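PDB 3GGD: SAM-dependent methyltransferase from Anabaena variabilis ATCC 29413, which probably transfers a methyl group from S-adenosyl-L-methionine to an acceptor substrate, leaving S-adenosyl-L-homocysteine as the by-product. Local coordinates for residues 14-19 with 84-89. Sequence-based numbering, arbitrary orientation.
With SAH (S-adenosyl-L-homocysteine), chain E.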
ATOM      1  N   ASN A  14     -13.100   3.958  11.683  1.00 66.52           N
ATOM      2  CA  ASN A  14     -12.112   4.993  11.772  1.00 64.48           C
ATOM      3  C   ASN A  14     -10.853   4.308  11.267  1.00 62.74           C
ATOM      4  O   ASN A  14     -10.311   3.418  11.935  1.00 61.27           O
ATOM      5  CB  ASN A  14     -11.935   5.469  13.206  1.00 64.50           C
ATOM      6  CG  ASN A  14     -10.935   6.588  13.304  1.00 65.86           C
ATOM      7  OD1 ASN A  14      -9.758   6.426  12.966  1.00 63.01           O
ATOM      8  ND2 ASN A  14     -11.403   7.750  13.754  1.00 67.21           N
ATOM      9  N   VAL A  15     -10.414   4.710  10.070  1.00 60.44           N
ATOM     10  CA  VAL A  15      -9.336   4.045   9.383  1.00 59.81           C
ATOM     11  C   VAL A  15      -8.029   4.044  10.207  1.00 59.57           C
ATOM     12  O   VAL A  15      -7.379   2.993  10.334  1.00 59.69           O
ATOM     13  CB  VAL A  15      -9.125   4.663   7.962  1.00 60.18           C
ATOM     14  CG1 VAL A  15      -7.799   4.155   7.297  1.00 57.11           C
ATOM     15  CG2 VAL A  15     -10.372   4.415   7.071  1.00 58.83           C
ATOM     16  N   ALA A  16      -7.647   5.207  10.754  1.00 59.17           N
ATOM     17  CA  ALA A  16      -6.408   5.341  11.556  1.00 58.76           C
ATOM     18  C   ALA A  16      -6.443   4.387  12.749  1.00 58.06           C
ATOM     19  O   ALA A  16      -5.505   3.630  12.966  1.00 58.70           O
ATOM     20  CB  ALA A  16      -6.205   6.816  12.035  1.00 57.92           C
ATOM     21  N   ASP A  17      -7.549   4.411  13.485  1.00 57.92           N
ATOM     22  CA  ASP A  17      -7.730   3.556  14.651  1.00 58.51           C
ATOM     23  C   ASP A  17      -7.705   2.061  14.334  1.00 58.78           C
ATOM     24  O   ASP A  17      -7.078   1.257  15.046  1.00 58.32           O
ATOM     25  CB  ASP A  17      -9.056   3.886  15.333  1.00 58.98           C
ATOM     26  CG  ASP A  17      -9.046   5.236  16.064  1.00 61.59           C
ATOM     27  OD1 ASP A  17      -7.978   5.888  16.179  1.00 62.09           O
ATOM     28  OD2 ASP A  17     -10.130   5.626  16.541  1.00 63.35           O
ATOM     29  N   ALA A  18      -8.388   1.681  13.259  1.00 58.99           N
ATOM     30  CA  ALA A  18      -8.492   0.259  12.896  1.00 58.48           C
ATOM     31  C   ALA A  18      -7.108  -0.317  12.578  1.00 58.01           C
ATOM     32  O   ALA A  18      -6.725  -1.402  13.071  1.00 58.17           O
ATOM     33  CB  ALA A  18      -9.455   0.090  11.724  1.00 57.63           C
ATOM     34  N   TRP A  19      -6.347   0.426  11.776  1.00 58.03           N
ATOM     35  CA  TRP A  19      -5.012   0.003  11.384  1.00 58.54           C
ATOM     36  C   TRP A  19      -4.020  -0.039  12.540  1.00 58.43           C
ATOM     37  O   TRP A  19      -3.192  -0.945  12.605  1.00 58.54           O
ATOM     38  CB  TRP A  19      -4.473   0.855  10.226  1.00 58.23           C
ATOM     39  CG  TRP A  19      -5.009   0.400   8.906  1.00 58.00           C
ATOM     40  CD1 TRP A  19      -6.060   0.944   8.202  1.00 58.42           C
ATOM     41  CD2 TRP A  19      -4.591  -0.755   8.176  1.00 55.79           C
ATOM     42  NE1 TRP A  19      -6.292   0.194   7.063  1.00 59.20           N
ATOM     43  CE2 TRP A  19      -5.392  -0.834   7.014  1.00 58.97           C
ATOM     44  CE3 TRP A  19      -3.610  -1.723   8.387  1.00 57.27           C
ATOM     45  CZ2 TRP A  19      -5.222  -1.821   6.053  1.00 59.28           C
ATOM     46  CZ3 TRP A  19      -3.440  -2.712   7.439  1.00 58.04           C
ATOM     47  CH2 TRP A  19      -4.249  -2.765   6.289  1.00 59.55           C
ATOM     48  N   LEU A  84       6.386   6.326   5.398  1.00 59.77           N
ATOM     49  CA  LEU A  84       5.261   6.979   6.061  1.00 58.93           C
ATOM     50  C   LEU A  84       4.142   5.955   6.324  1.00 59.33           C
ATOM     51  O   LEU A  84       3.799   5.140   5.453  1.00 59.28           O
ATOM     52  CB  LEU A  84       4.715   8.102   5.195  1.00 58.95           C
ATOM     53  CG  LEU A  84       5.648   9.283   4.857  1.00 59.80           C
ATOM     54  CD1 LEU A  84       4.877  10.250   3.905  1.00 59.07           C
ATOM     55  CD2 LEU A  84       6.161   9.967   6.100  1.00 58.61           C
ATOM     56  N   ASP A  85       3.549   6.027   7.514  1.00 58.80           N
ATOM     57  CA  ASP A  85       2.414   5.188   7.832  1.00 58.40           C
ATOM     58  C   ASP A  85       1.584   5.870   8.907  1.00 58.20           C
ATOM     59  O   ASP A  85       2.114   6.629   9.747  1.00 58.54           O
ATOM     60  CB  ASP A  85       2.862   3.793   8.280  1.00 57.46           C
ATOM     61  CG  ASP A  85       1.774   2.738   8.072  1.00 59.07           C
ATOM     62  OD1 ASP A  85       0.848   2.639   8.933  1.00 57.40           O
ATOM     63  OD2 ASP A  85       1.836   2.006   7.035  1.00 59.91           O
ATOM     64  N   VAL A  86       0.289   5.587   8.894  1.00 58.60           N
ATOM     65  CA  VAL A  86      -0.629   6.088   9.915  1.00 58.58           C
ATOM     66  C   VAL A  86      -0.441   5.438  11.278  1.00 59.49           C
ATOM     67  O   VAL A  86      -0.796   6.044  12.291  1.00 59.25           O
ATOM     68  CB  VAL A  86      -2.129   5.885   9.480  1.00 59.83           C
ATOM     69  CG1 VAL A  86      -2.583   4.423   9.596  1.00 57.65           C
ATOM     70  CG2 VAL A  86      -3.077   6.828  10.251  1.00 58.00           C
ATOM     71  N   SER A  87       0.157   4.233  11.313  1.00 59.77           N
ATOM     72  CA  SER A  87       0.233   3.449  12.527  1.00 59.84           C
ATOM     73  C   SER A  87       1.569   3.538  13.225  1.00 59.85           C
ATOM     74  O   SER A  87       2.604   3.140  12.654  1.00 58.33           O
ATOM     75  CB  SER A  87      -0.033   1.952  12.217  1.00 60.37           C
ATOM     76  OG  SER A  87       0.245   1.117  13.355  1.00 58.81           O
ATOM     77  N   LYS A  88       1.535   3.946  14.499  1.00 59.86           N
ATOM     78  CA  LYS A  88       2.753   3.995  15.290  1.00 60.27           C
ATOM     79  C   LYS A  88       3.312   2.603  15.562  1.00 59.89           C
ATOM     80  O   LYS A  88       4.530   2.427  15.657  1.00 59.12           O
ATOM     81  CB  LYS A  88       2.543   4.781  16.585  1.00 60.82           C
ATOM     82  CG  LYS A  88       1.573   4.155  17.532  1.00 62.89           C
ATOM     83  CD  LYS A  88       1.451   4.917  18.841  1.00 64.10           C
ATOM     84  CE  LYS A  88       0.332   4.269  19.682  1.00 67.75           C
ATOM     85  NZ  LYS A  88       0.126   5.013  20.929  1.00 70.45           N
ATOM     86  N   SER A  89       2.437   1.608  15.717  1.00 59.39           N
ATOM     87  CA  SER A  89       2.904   0.232  15.958  1.00 58.62           C
ATOM     88  C   SER A  89       3.570  -0.339  14.706  1.00 58.99           C
ATOM     89  O   SER A  89       4.614  -1.016  14.806  1.00 58.49           O
ATOM     90  CB  SER A  89       1.761  -0.674  16.478  1.00 58.41           C
ATOM     91  OG  SER A  89       1.336  -0.279  17.787  1.00 55.97           O
TER
HETATM   92  N   SAH E 248       2.981  -1.074   1.756  1.00 47.95           N
HETATM   93  CA  SAH E 248       3.119  -2.057   2.862  1.00 49.38           C
HETATM   94  CB  SAH E 248       1.842  -2.212   3.716  1.00 49.33           C
HETATM   95  CG  SAH E 248       0.517  -2.589   3.028  1.00 48.24           C
HETATM   96  SD  SAH E 248      -0.842  -2.821   4.189  1.00 40.72           S
HETATM   97  C   SAH E 248       3.548  -3.423   2.349  1.00 49.97           C
HETATM   98  O   SAH E 248       4.092  -4.247   3.128  1.00 50.80           O
HETATM   99  OXT SAH E 248       3.343  -3.743   1.178  1.00 48.90           O
HETATM  100  C5' SAH E 248      -1.610  -1.227   4.126  1.00 48.21           C
HETATM  101  C4' SAH E 248      -0.857  -0.161   4.976  1.00 48.86           C
HETATM  102  O4' SAH E 248      -1.521   1.119   4.852  1.00 48.08           O
HETATM  103  C3' SAH E 248      -0.785  -0.414   6.493  1.00 46.81           C
HETATM  104  O3' SAH E 248       0.540  -0.353   6.993  1.00 47.64           O
HETATM  105  C2' SAH E 248      -1.601   0.717   7.106  1.00 47.91           C
HETATM  106  O2' SAH E 248      -1.267   1.077   8.463  1.00 47.29           O
HETATM  107  C1' SAH E 248      -1.428   1.823   6.082  1.00 48.00           C
HETATM  108  N9  SAH E 248      -2.450   2.874   6.163  1.00 47.52           N
HETATM  109  C8  SAH E 248      -3.782   2.653   6.335  1.00 48.12           C
HETATM  110  N7  SAH E 248      -4.444   3.821   6.336  1.00 47.45           N
HETATM  111  C5  SAH E 248      -3.507   4.804   6.173  1.00 47.55           C
HETATM  112  C6  SAH E 248      -3.549   6.262   6.148  1.00 48.56           C
HETATM  113  N6  SAH E 248      -4.769   6.826   6.305  1.00 48.57           N
HETATM  114  N1  SAH E 248      -2.417   6.966   6.007  1.00 47.31           N
HETATM  115  C2  SAH E 248      -1.212   6.322   5.889  1.00 48.68           C
HETATM  116  N3  SAH E 248      -1.126   4.993   5.926  1.00 46.69           N
HETATM  117  C4  SAH E 248      -2.204   4.201   6.088  1.00 45.85           C
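Ala-16 and Trp-19 meet Val-86 over the bound S-adenosyl-L-homocysteine, a worked example of how a class I, Rossmann-like methyltransferase covers its cofactor with a helix that precedes the first strand of the central sheet. The two methyls of Val-86 have different tasks. CG2, anti to the backbone N, reaches Ala-16 CB at 3.6 Å, while CG1 lies over the adenine, 3.5 Å from SAH C4, with Trp-19 CB beside it. The indole of Trp-19 presents one face to the ligand: CD1 comes within 3.4 Å of SAH C8, and SAH C2' sits 3.3 Å above the ring plane, offset toward its rim. A chi1 of -81° sets CG anti to the carbonyl carbon and carries the ring past Val-86 along the ribose. Val-15 CG1 adds a van der Waals contact with SAH N7.

The ribose hydroxyls are met from the end of strand 81-85. There Asp-85 receives both, O2' on OD1 and O3' on OD2, as the acidic residue at the end of the second strand does in many class I methyltransferases. Its carboxylate is itself positioned by the chain: Gly-66 N also donates to OD2, and Ser-87 N to OD1, closing an Asx turn. Farther out, Ser-87 OG caps helix 88-97 through Ala-90 N and is hydrogen-bonded to Glu-20 OE1, tying that helix start to helix 15-29. At the start of helix 15-29, Asn-14 OD1 caps Asp-17 N at 3.0 Å. The N-H points almost straight at the oxygen (172°), with the donor tilted 31° from the carbonyl plane.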